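Side-chain contacts in kojibiose phosphorylase (Gut metagenome, PDB 6W0P), which belongs to glycoside hydrolase family 65, carbohydrate-active enzymes that join an N-terminal beta-rich domain, a central helical catalytic domain and a smaller C-terminal domain: residues L178-S182 and D183-N187; T71-Y75 and L76-K80; P625-H628 and S629-S633; A671-N675 and I676-F680. All blocks are in the same frame, centred on the assembly; numbering follows the deposited sequence.

Interaction 1 (L178-S182 and D183-N187)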
loop_
_atom_site.group_PDB
_atom_site.type_symbol
_atom_site.label_atom_id
_atom_site.label_comp_id
_atom_site.label_asym_id
_atom_site.label_seq_id
_atom_site.Cartn_x
_atom_site.Cartn_y
_atom_site.Cartn_z
ATOM N N LEU A 178 -5.280 -24.208 -16.052
ATOM C CA LEU A 178 -4.999 -22.815 -15.639
ATOM C C LEU A 178 -4.877 -22.752 -14.114
ATOM O O LEU A 178 -5.489 -23.583 -13.397
ATOM C CB LEU A 178 -6.107 -21.881 -16.141
ATOM C CG LEU A 178 -6.469 -21.998 -17.626
ATOM C CD1 LEU A 178 -7.647 -21.076 -17.957
ATOM C CD2 LEU A 178 -5.252 -21.703 -18.525
ATOM N N HIS A 179 -4.076 -21.800 -13.647
ATOM C CA HIS A 179 -4.087 -21.243 -12.274
ATOM C C HIS A 179 -4.631 -19.814 -12.311
ATOM O O HIS A 179 -4.473 -19.148 -13.363
ATOM C CB HIS A 179 -2.685 -21.279 -11.680
ATOM C CG HIS A 179 -2.725 -21.232 -10.199
ATOM N ND1 HIS A 179 -2.878 -22.373 -9.444
ATOM C CD2 HIS A 179 -2.662 -20.190 -9.341
ATOM C CE1 HIS A 179 -2.907 -22.029 -8.169
ATOM N NE2 HIS A 179 -2.764 -20.699 -8.078
ATOM N N TRP A 180 -5.259 -19.380 -11.215
ATOM C CA TRP A 180 -6.002 -18.094 -11.099
ATOM C C TRP A 180 -7.064 -17.988 -12.210
ATOM O O TRP A 180 -7.496 -16.871 -12.487
ATOM C CB TRP A 180 -5.040 -16.888 -11.124
ATOM C CG TRP A 180 -3.936 -16.902 -10.102
ATOM C CD1 TRP A 180 -2.598 -16.749 -10.342
ATOM C CD2 TRP A 180 -4.061 -17.087 -8.673
ATOM N NE1 TRP A 180 -1.890 -16.828 -9.167
ATOM C CE2 TRP A 180 -2.757 -17.032 -8.131
ATOM C CE3 TRP A 180 -5.139 -17.310 -7.799
ATOM C CZ2 TRP A 180 -2.504 -17.183 -6.767
ATOM C CZ3 TRP A 180 -4.893 -17.455 -6.447
ATOM C CH2 TRP A 180 -3.588 -17.400 -5.944
ATOM N N GLY A 181 -7.479 -19.101 -12.825
ATOM C CA GLY A 181 -8.390 -19.120 -13.993
ATOM C C GLY A 181 -7.894 -18.314 -15.205
ATOM O O GLY A 181 -8.744 -18.003 -16.085
ATOM N N SER A 182 -6.595 -17.991 -15.289
ATOM C CA SER A 182 -6.008 -17.117 -16.347
ATOM C C SER A 182 -4.921 -17.834 -17.153
ATOM O O SER A 182 -4.956 -17.705 -18.371
ATOM C CB SER A 182 -5.461 -15.838 -15.771
ATOM O OG SER A 182 -6.372 -15.328 -14.820
ATOM N N ASP A 183 -3.940 -18.478 -16.517
ATOM C CA ASP A 183 -2.693 -18.891 -17.212
ATOM C C ASP A 183 -2.275 -20.305 -16.801
ATOM O O ASP A 183 -2.441 -20.656 -15.615
ATOM C CB ASP A 183 -1.580 -17.877 -16.952
ATOM C CG ASP A 183 -1.980 -16.492 -17.408
ATOM O OD1 ASP A 183 -1.849 -16.218 -18.623
ATOM O OD2 ASP A 183 -2.462 -15.712 -16.560
ATOM N N CYS A 184 -1.721 -21.050 -17.763
ATOM C CA CYS A 184 -1.041 -22.347 -17.564
ATOM C C CYS A 184 0.407 -22.062 -17.175
ATOM O O CYS A 184 1.030 -21.266 -17.858
ATOM C CB CYS A 184 -1.075 -23.211 -18.820
ATOM S SG CYS A 184 -0.338 -24.848 -18.558
ATOM N N TYR A 185 0.893 -22.663 -16.091
ATOM C CA TYR A 185 2.227 -22.371 -15.503
ATOM C C TYR A 185 3.196 -23.508 -15.846
ATOM O O TYR A 185 4.250 -23.584 -15.224
ATOM C CB TYR A 185 2.092 -22.076 -14.003
ATOM C CG TYR A 185 1.564 -20.688 -13.730
ATOM C CD1 TYR A 185 0.203 -20.429 -13.742
ATOM C CD2 TYR A 185 2.422 -19.612 -13.532
ATOM C CE1 TYR A 185 -0.292 -19.151 -13.528
ATOM C CE2 TYR A 185 1.944 -18.328 -13.325
ATOM C CZ TYR A 185 0.583 -18.093 -13.324
ATOM O OH TYR A 185 0.088 -16.834 -13.122
ATOM N N TRP A 186 2.867 -24.303 -16.863
ATOM C CA TRP A 186 3.668 -25.463 -17.337
ATOM C C TRP A 186 4.099 -25.266 -18.795
ATOM O O TRP A 186 3.253 -24.787 -19.595
ATOM C CB TRP A 186 2.846 -26.741 -17.185
ATOM C CG TRP A 186 2.538 -27.037 -15.752
ATOM C CD1 TRP A 186 1.400 -26.720 -15.072
ATOM C CD2 TRP A 186 3.415 -27.654 -14.804
ATOM N NE1 TRP A 186 1.496 -27.141 -13.771
ATOM C CE2 TRP A 186 2.723 -27.719 -13.579
ATOM C CE3 TRP A 186 4.705 -28.182 -14.873
ATOM C CZ2 TRP A 186 3.283 -28.287 -12.438
ATOM C CZ3 TRP A 186 5.259 -28.747 -13.744
ATOM C CH2 TRP A 186 4.554 -28.795 -12.543
ATOM N N ASN A 187 5.351 -25.616 -19.120
ATOM C CA ASN A 187 5.848 -25.746 -20.518
ATOM C C ASN A 187 5.999 -27.232 -20.859
ATOM O O ASN A 187 6.373 -28.032 -19.962
ATOM C CB ASN A 187 7.187 -25.034 -20.750
ATOM C CG ASN A 187 7.072 -23.528 -20.690
ATOM O OD1 ASN A 187 6.116 -22.967 -21.208
ATOM N ND2 ASN A 187 8.015 -22.872 -20.027
#

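Interaction 2 (T71-Y75 and L76-K80)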
loop_
_atom_site.group_PDB
_atom_site.type_symbol
_atom_site.label_atom_id
_atom_site.label_comp_id
_atom_site.label_asym_id
_atom_site.label_seq_id
_atom_site.Cartn_x
_atom_site.Cartn_y
_atom_site.Cartn_z
ATOM N N THR A 71 4.873 -6.603 -9.645
ATOM C CA THR A 71 4.213 -5.377 -9.128
ATOM C C THR A 71 5.322 -4.396 -8.741
ATOM O O THR A 71 6.119 -4.693 -7.858
ATOM C CB THR A 71 3.251 -5.713 -7.985
ATOM O OG1 THR A 71 2.281 -6.577 -8.573
ATOM C CG2 THR A 71 2.596 -4.499 -7.361
ATOM N N PRO A 72 5.427 -3.212 -9.394
ATOM C CA PRO A 72 6.549 -2.302 -9.157
ATOM C C PRO A 72 6.473 -1.625 -7.775
ATOM O O PRO A 72 5.367 -1.362 -7.295
ATOM C CB PRO A 72 6.447 -1.244 -10.279
ATOM C CG PRO A 72 5.306 -1.702 -11.176
ATOM C CD PRO A 72 4.457 -2.647 -10.348
ATOM N N SER A 73 7.640 -1.370 -7.166
ATOM C CA SER A 73 7.804 -0.523 -5.950
ATOM C C SER A 73 9.097 0.289 -6.068
ATOM O O SER A 73 10.103 -0.258 -6.569
ATOM C CB SER A 73 7.779 -1.335 -4.658
ATOM O OG SER A 73 7.788 -0.482 -3.520
ATOM N N ALA A 74 9.042 1.543 -5.611
ATOM C CA ALA A 74 10.185 2.479 -5.497
ATOM C C ALA A 74 10.925 2.244 -4.171
ATOM O O ALA A 74 12.030 2.826 -3.991
ATOM C CB ALA A 74 9.694 3.906 -5.590
ATOM N N TYR A 75 10.346 1.433 -3.276
ATOM C CA TYR A 75 10.869 1.161 -1.907
ATOM C C TYR A 75 11.428 -0.258 -1.841
ATOM O O TYR A 75 11.005 -1.130 -2.631
ATOM C CB TYR A 75 9.774 1.357 -0.858
ATOM C CG TYR A 75 9.106 2.706 -0.916
ATOM C CD1 TYR A 75 9.786 3.859 -0.546
ATOM C CD2 TYR A 75 7.797 2.833 -1.349
ATOM C CE1 TYR A 75 9.180 5.101 -0.596
ATOM C CE2 TYR A 75 7.173 4.068 -1.396
ATOM C CZ TYR A 75 7.870 5.206 -1.025
ATOM O OH TYR A 75 7.259 6.428 -1.068
ATOM N N LEU A 76 12.351 -0.473 -0.907
ATOM C CA LEU A 76 13.003 -1.781 -0.661
ATOM C C LEU A 76 12.276 -2.519 0.474
ATOM O O LEU A 76 11.589 -1.845 1.292
ATOM C CB LEU A 76 14.471 -1.522 -0.328
ATOM C CG LEU A 76 15.285 -0.905 -1.470
ATOM C CD1 LEU A 76 16.676 -0.505 -0.992
ATOM C CD2 LEU A 76 15.391 -1.856 -2.665
ATOM N N GLY A 77 12.411 -3.853 0.491
ATOM C CA GLY A 77 11.838 -4.762 1.502
ATOM C C GLY A 77 10.379 -5.105 1.227
ATOM O O GLY A 77 9.836 -5.930 1.948
ATOM N N ILE A 78 9.800 -4.544 0.171
ATOM C CA ILE A 78 8.414 -4.839 -0.270
ATOM C C ILE A 78 8.454 -5.866 -1.400
ATOM O O ILE A 78 9.182 -5.661 -2.418
ATOM C CB ILE A 78 7.695 -3.537 -0.665
ATOM C CG1 ILE A 78 7.458 -2.663 0.576
ATOM C CG2 ILE A 78 6.405 -3.849 -1.415
ATOM C CD1 ILE A 78 6.808 -1.326 0.282
ATOM N N VAL A 79 7.632 -6.902 -1.273
ATOM C CA VAL A 79 7.619 -8.019 -2.254
ATOM C C VAL A 79 7.093 -7.510 -3.598
ATOM O O VAL A 79 6.018 -6.881 -3.631
ATOM C CB VAL A 79 6.848 -9.231 -1.712
ATOM C CG1 VAL A 79 6.815 -10.359 -2.733
ATOM C CG2 VAL A 79 7.488 -9.703 -0.416
ATOM N N LYS A 80 7.883 -7.716 -4.648
ATOM C CA LYS A 80 7.586 -7.283 -6.039
ATOM C C LYS A 80 6.939 -8.454 -6.775
ATOM O O LYS A 80 6.162 -8.202 -7.684
ATOM C CB LYS A 80 8.867 -6.845 -6.763
ATOM C CG LYS A 80 9.640 -5.697 -6.114
ATOM C CD LYS A 80 10.628 -5.028 -7.069
ATOM C CE LYS A 80 11.284 -3.786 -6.502
ATOM N NZ LYS A 80 11.814 -2.908 -7.575
HETATM O O HOH W 1 10.932 -3.609 -2.721
#

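Interaction 3 (P625-H628 and S629-S633)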
loop_
_atom_site.group_PDB
_atom_site.type_symbol
_atom_site.label_atom_id
_atom_site.label_comp_id
_atom_site.label_asym_id
_atom_site.label_seq_id
_atom_site.Cartn_x
_atom_site.Cartn_y
_atom_site.Cartn_z
ATOM N N PRO A 625 -11.945 -18.016 18.285
ATOM C CA PRO A 625 -12.903 -18.700 19.151
ATOM C C PRO A 625 -12.330 -19.826 20.020
ATOM O O PRO A 625 -12.711 -19.930 21.172
ATOM C CB PRO A 625 -13.934 -19.270 18.157
ATOM C CG PRO A 625 -13.888 -18.290 16.993
ATOM C CD PRO A 625 -12.417 -17.953 16.885
ATOM N N SER A 626 -11.440 -20.643 19.458
ATOM C CA SER A 626 -10.840 -21.818 20.143
ATOM C C SER A 626 -9.922 -21.368 21.298
ATOM O O SER A 626 -9.885 -22.049 22.334
ATOM C CB SER A 626 -10.123 -22.736 19.147
ATOM O OG SER A 626 -8.969 -22.120 18.579
ATOM N N ILE A 627 -9.159 -20.296 21.119
ATOM C CA ILE A 627 -8.202 -19.808 22.146
ATOM C C ILE A 627 -9.013 -19.307 23.340
ATOM O O ILE A 627 -8.686 -19.652 24.477
ATOM C CB ILE A 627 -7.306 -18.706 21.575
ATOM C CG1 ILE A 627 -6.465 -19.226 20.411
ATOM C CG2 ILE A 627 -6.446 -18.113 22.668
ATOM C CD1 ILE A 627 -5.648 -20.413 20.787
ATOM N N HIS A 628 -10.048 -18.527 23.067
ATOM C CA HIS A 628 -10.943 -17.964 24.107
ATOM C C HIS A 628 -11.692 -19.117 24.810
ATOM O O HIS A 628 -11.835 -19.057 26.063
ATOM C CB HIS A 628 -11.842 -16.868 23.483
ATOM C CG HIS A 628 -11.112 -15.619 23.095
ATOM N ND1 HIS A 628 -10.568 -15.419 21.838
ATOM C CD2 HIS A 628 -10.830 -14.506 23.802
ATOM C CE1 HIS A 628 -9.985 -14.244 21.792
ATOM N NE2 HIS A 628 -10.132 -13.665 22.990
ATOM N N SER A 629 -12.169 -20.126 24.056
ATOM C CA SER A 629 -12.853 -21.310 24.646
ATOM C C SER A 629 -11.887 -21.998 25.613
ATOM O O SER A 629 -12.314 -22.339 26.731
ATOM C CB SER A 629 -13.355 -22.314 23.642
ATOM O OG SER A 629 -13.980 -23.395 24.345
ATOM N N ILE A 630 -10.626 -22.169 25.198
ATOM C CA ILE A 630 -9.620 -22.942 25.983
ATOM C C ILE A 630 -9.329 -22.182 27.261
ATOM O O ILE A 630 -9.314 -22.819 28.308
ATOM C CB ILE A 630 -8.340 -23.228 25.182
ATOM C CG1 ILE A 630 -8.629 -24.273 24.096
ATOM C CG2 ILE A 630 -7.218 -23.656 26.115
ATOM C CD1 ILE A 630 -7.781 -24.141 22.868
ATOM N N ILE A 631 -9.104 -20.873 27.157
ATOM C CA ILE A 631 -8.798 -20.024 28.342
ATOM C C ILE A 631 -10.047 -19.986 29.234
ATOM O O ILE A 631 -9.877 -20.121 30.437
ATOM C CB ILE A 631 -8.287 -18.636 27.932
ATOM C CG1 ILE A 631 -6.908 -18.746 27.281
ATOM C CG2 ILE A 631 -8.271 -17.679 29.122
ATOM C CD1 ILE A 631 -6.444 -17.449 26.604
ATOM N N ALA A 632 -11.243 -19.808 28.673
ATOM C CA ALA A 632 -12.515 -19.800 29.438
ATOM C C ALA A 632 -12.615 -21.084 30.259
ATOM O O ALA A 632 -12.868 -20.976 31.455
ATOM C CB ALA A 632 -13.714 -19.661 28.535
ATOM N N SER A 633 -12.401 -22.251 29.646
ATOM C CA SER A 633 -12.428 -23.561 30.352
ATOM C C SER A 633 -11.452 -23.525 31.543
ATOM O O SER A 633 -11.852 -23.864 32.645
ATOM C CB SER A 633 -12.106 -24.712 29.425
ATOM O OG SER A 633 -13.245 -25.119 28.691
#

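Interaction 4 (A671-N675 and I676-F680)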
loop_
_atom_site.group_PDB
_atom_site.type_symbol
_atom_site.label_atom_id
_atom_site.label_comp_id
_atom_site.label_asym_id
_atom_site.label_seq_id
_atom_site.Cartn_x
_atom_site.Cartn_y
_atom_site.Cartn_z
ATOM N N ALA A 671 -7.961 -26.317 15.071
ATOM C CA ALA A 671 -8.484 -25.643 16.280
ATOM C C ALA A 671 -9.579 -26.494 16.925
ATOM O O ALA A 671 -9.764 -26.354 18.131
ATOM C CB ALA A 671 -9.009 -24.276 15.933
ATOM N N ALA A 672 -10.288 -27.324 16.155
ATOM C CA ALA A 672 -11.401 -28.139 16.684
ATOM C C ALA A 672 -10.785 -29.190 17.611
ATOM O O ALA A 672 -11.280 -29.374 18.749
ATOM C CB ALA A 672 -12.195 -28.760 15.565
ATOM N N TRP A 673 -9.690 -29.804 17.163
ATOM C CA TRP A 673 -8.959 -30.800 17.973
ATOM C C TRP A 673 -8.440 -30.104 19.230
ATOM O O TRP A 673 -8.606 -30.655 20.317
ATOM C CB TRP A 673 -7.819 -31.440 17.184
ATOM C CG TRP A 673 -7.026 -32.402 18.010
ATOM C CD1 TRP A 673 -7.260 -33.733 18.156
ATOM C CD2 TRP A 673 -5.886 -32.105 18.827
ATOM N NE1 TRP A 673 -6.325 -34.293 18.978
ATOM C CE2 TRP A 673 -5.463 -33.322 19.399
ATOM C CE3 TRP A 673 -5.151 -30.945 19.093
ATOM C CZ2 TRP A 673 -4.374 -33.399 20.263
ATOM C CZ3 TRP A 673 -4.074 -31.021 19.943
ATOM C CH2 TRP A 673 -3.686 -32.235 20.515
ATOM N N MET A 674 -7.823 -28.940 19.059
ATOM C CA MET A 674 -7.233 -28.143 20.162
ATOM C C MET A 674 -8.306 -27.793 21.192
ATOM O O MET A 674 -8.041 -27.978 22.400
ATOM C CB MET A 674 -6.655 -26.837 19.622
ATOM C CG MET A 674 -5.628 -27.069 18.568
ATOM S SD MET A 674 -4.051 -27.052 19.358
ATOM C CE MET A 674 -3.787 -25.296 19.543
ATOM N N ASN A 675 -9.442 -27.261 20.713
ATOM C CA ASN A 675 -10.593 -26.877 21.565
ATOM C C ASN A 675 -11.022 -28.090 22.405
ATOM O O ASN A 675 -11.386 -27.886 23.595
ATOM C CB ASN A 675 -11.768 -26.292 20.788
ATOM C CG ASN A 675 -12.545 -25.267 21.592
ATOM O OD1 ASN A 675 -13.056 -24.306 21.020
ATOM N ND2 ASN A 675 -12.680 -25.478 22.903
ATOM N N ILE A 676 -10.970 -29.304 21.844
ATOM C CA ILE A 676 -11.428 -30.533 22.568
ATOM C C ILE A 676 -10.361 -30.935 23.601
ATOM O O ILE A 676 -10.746 -31.081 24.785
ATOM C CB ILE A 676 -11.802 -31.662 21.587
ATOM C CG1 ILE A 676 -13.100 -31.317 20.839
ATOM C CG2 ILE A 676 -11.885 -32.990 22.328
ATOM C CD1 ILE A 676 -13.499 -32.305 19.721
ATOM N N VAL A 677 -9.079 -31.013 23.214
ATOM C CA VAL A 677 -8.013 -31.643 24.055
ATOM C C VAL A 677 -7.371 -30.619 25.011
ATOM O O VAL A 677 -7.231 -30.947 26.213
ATOM C CB VAL A 677 -6.979 -32.388 23.200
ATOM C CG1 VAL A 677 -5.832 -32.913 24.030
ATOM C CG2 VAL A 677 -7.611 -33.539 22.442
ATOM N N TYR A 678 -6.998 -29.432 24.552
ATOM C CA TYR A 678 -6.501 -28.344 25.433
ATOM C C TYR A 678 -7.661 -27.713 26.212
ATOM O O TYR A 678 -7.450 -27.289 27.352
ATOM C CB TYR A 678 -5.751 -27.269 24.653
ATOM C CG TYR A 678 -4.380 -27.687 24.196
ATOM C CD1 TYR A 678 -3.382 -27.996 25.107
ATOM C CD2 TYR A 678 -4.062 -27.759 22.851
ATOM C CE1 TYR A 678 -2.111 -28.385 24.701
ATOM C CE2 TYR A 678 -2.795 -28.136 22.428
ATOM C CZ TYR A 678 -1.825 -28.469 23.355
ATOM O OH TYR A 678 -0.575 -28.796 22.923
ATOM N N GLY A 679 -8.841 -27.650 25.596
ATOM C CA GLY A 679 -10.020 -26.960 26.141
ATOM C C GLY A 679 -10.752 -27.838 27.130
ATOM O O GLY A 679 -10.426 -27.779 28.329
ATOM N N PHE A 680 -11.724 -28.605 26.655
ATOM C CA PHE A 680 -12.557 -29.467 27.517
ATOM C C PHE A 680 -11.647 -30.428 28.276
ATOM O O PHE A 680 -11.891 -30.585 29.456
ATOM C CB PHE A 680 -13.653 -30.153 26.712
ATOM C CG PHE A 680 -14.654 -29.191 26.125
ATOM C CD1 PHE A 680 -15.435 -28.385 26.940
ATOM C CD2 PHE A 680 -14.811 -29.079 24.759
ATOM C CE1 PHE A 680 -16.341 -27.487 26.397
ATOM C CE2 PHE A 680 -15.720 -28.188 24.222
ATOM C CZ PHE A 680 -16.470 -27.388 25.033
#

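Interaction 1 (L178-S182 and D183-N187)
A classic beta bulge, in which S182 and D183 sit together opposite H179, closes the tight turn leading into strand 186-194. The single antiparallel bridge behind it is hydrogen-bonded in both directions. H179 N gives a nearly straight bond to D183 O at 2.8 Å, with an N-H...O angle of 170°, and the longer return bond runs from D183 N to H179 O at 3.3 Å. The carbonyl of H179 is gripped twice, since S182 N also donates to H179 O, at 3.1 Å; this sharing by consecutive residues is the mark of the bulge. The turn is tied once more through a side chain: the S182 hydroxyl OG donates to W180 O at 3.0 Å, approaching from above the carbonyl plane.

Aromatic side chains gather on one flank. H179 CG lies anti to the backbone N (chi1 -158°), which sets the histidine ring beside W180, its CD2 over one tryptophan face, while H179 CB approaches the Y185 ring obliquely, 3.6 Å from Y185 CD1. The hydroxyl of Y185 reaches the edge of the indole, with OH 3.9 Å from W180 CD1. Away from this cluster, L178 CD2 lies 3.7 Å from C184 N.

F84 joins the cluster, its ring nearly parallel to that of H179 and edge-to-face with those of W180 and Y185. N87 hydrogen-bonds H179 ND1, L178 O and W186 NE1. The turn carries the chain from strand 165-174 of the five-stranded sheet to strand 186-194, where N187 pairs with K203 of strand 197-204 at the border of the ten-stranded sheet.

Interaction 2 (T71-Y75 and L76-K80)
The contact between T71-Y75 and L76-K80 is a local one within a surface loop that connects strands 64-66 and 83-85 in the N-terminal part of the chain, with an ST turn built on S73 near its bend. In that turn S73 OG accepts from Y75 N at 3.2 Å. The hydroxyl is placed for this by a first torsion that puts OG anti to the backbone N (chi1 -173°). Where the loop closes, T71 N donates to K80 O at 2.8 Å, in the carbonyl plane, bringing the two ends of the loop together. K80 then runs back across the loop as an extended chain whose end, NZ, makes a weak hydrogen bond to S73 O at 3.3 Å.

The apolar contact is slight, I78 CD1 lying 4.2 Å from Y75 CB; the same methyl also comes within 4.0 Å of the hydroxyl S73 OG. The Y75 ring itself turns outward and meets the ring of Y576 of the second subunit, on which I78 also packs, so the loop contributes to the dimer contact. R385 of the same chain binds G77 O. Across the bend, one water donates to both Y75 O, at 2.5 Å, and I78 O, at 2.7 Å.

Interaction 3 (P625-H628 and S629-S633)
I631 touches I627 one helical turn back, and its side chain can be followed outward along that neighbour. CB lies 3.6 Å from I627 O, the carbonyl that also accepts the I631 backbone N-H at 3.0 Å. CG1, anti to the carbonyl carbon (chi1 -68°), turns beside the backbone N and comes within 3.4 Å of the same I627 O. CD1 then passes beyond the carbonyl and meets a methyl group, I627 CG2, at 4.0 Å, the two isoleucine side chains crossing at a slant. The contact is therefore part backbone, part hydrocarbon, as isoleucines four residues apart on one helix face allow.

The same step repeats along the segment. S629 N bonds to P625 O, I630 N to S626 O and A632 N to H628 O, the last at 2.8 Å, and in each the donor is somewhat tilted from the carbonyl plane. Packing is tight at I630, whose CD1 folds back to 3.0 Å from S626 O, and A632 CB sits 3.2 Å from H628 O.

Two buried polar side chains, H628 and S629, have their partners beyond the segment. H628 ND1 binds S624 O, and S629 OG is hydrogen-bonded to both A641 O and N675 ND2, which ties this helix to helices 638-645 and 666-680. I627 also packs on F595 and I631 on L591, both of helix 590-596. With its uninterrupted i to i+4 ladder and apolar sides turned to several neighbours, the segment is a regular alpha-helix of the kind from which the helical catalytic domain of family 65 is built.

Interaction 4 (A671-N675 and I676-F680)
V677 lies over one face of the W673 indole, and Y678 approaches the same ring obliquely. V677 CG2 is 4.0 Å from the centroid of the five-membered ring and 25° off its normal, a CH-pi contact over the face but offset toward the rim, with W673 CE2 the nearest ring atom at 3.7 Å. The indole gets there because its CG is anti to the backbone N (chi1 177°), which swings the ring along the helix toward the following turn. Its far end, W673 CZ3, lies 4.0 Å from Y678 CE2. M674 runs alongside the tyrosine, pointing the same way, and bends so that its sulfur lies near the plane of the Y678 ring, at the edge: M674 SD is 3.5 Å from Y678 CE2, a Met-aromatic contact.

Beneath these side chains the helix 666-680 widens into a pi-type turn at its C-terminal end. M674 O takes Y678 N at 2.8 Å and, more weakly, G679 N; F680 N then reaches five residues back to N675 O at 3.2 Å. P358 of helix 351-361 packs against W673, M674 and Y678, and F359 meets the indole edge-to-face. V677 also touches F705 of strand 702-709. The F680 ring comes back obliquely to the carbonyl that its own backbone N-H binds, F680 CD2 lying 3.8 Å from N675 O.

Interactions 3 and 4 are core contacts on two touching helices, 624-634 and 666-680, the centres of the two interactions about 9 Å apart; S626 and I630 pack against the second helix at A671 and G679. Interactions 1 and 2 belong to loops of the N-terminal part, their centres about 24 Å apart and their nearest atoms about 11 Å apart. Chemistry follows place. At the surface, interaction 2 relies on backbone carbonyls, a bridging water and a weak lysine bond, and it alone reaches the second subunit. Interaction 1, partly buried, combines a backbone bulge with aromatic rings. In the core, i to i+4 bonds prevail, joined by aliphatic contact in interaction 3 and by aromatic and sulfur contacts in interaction 4.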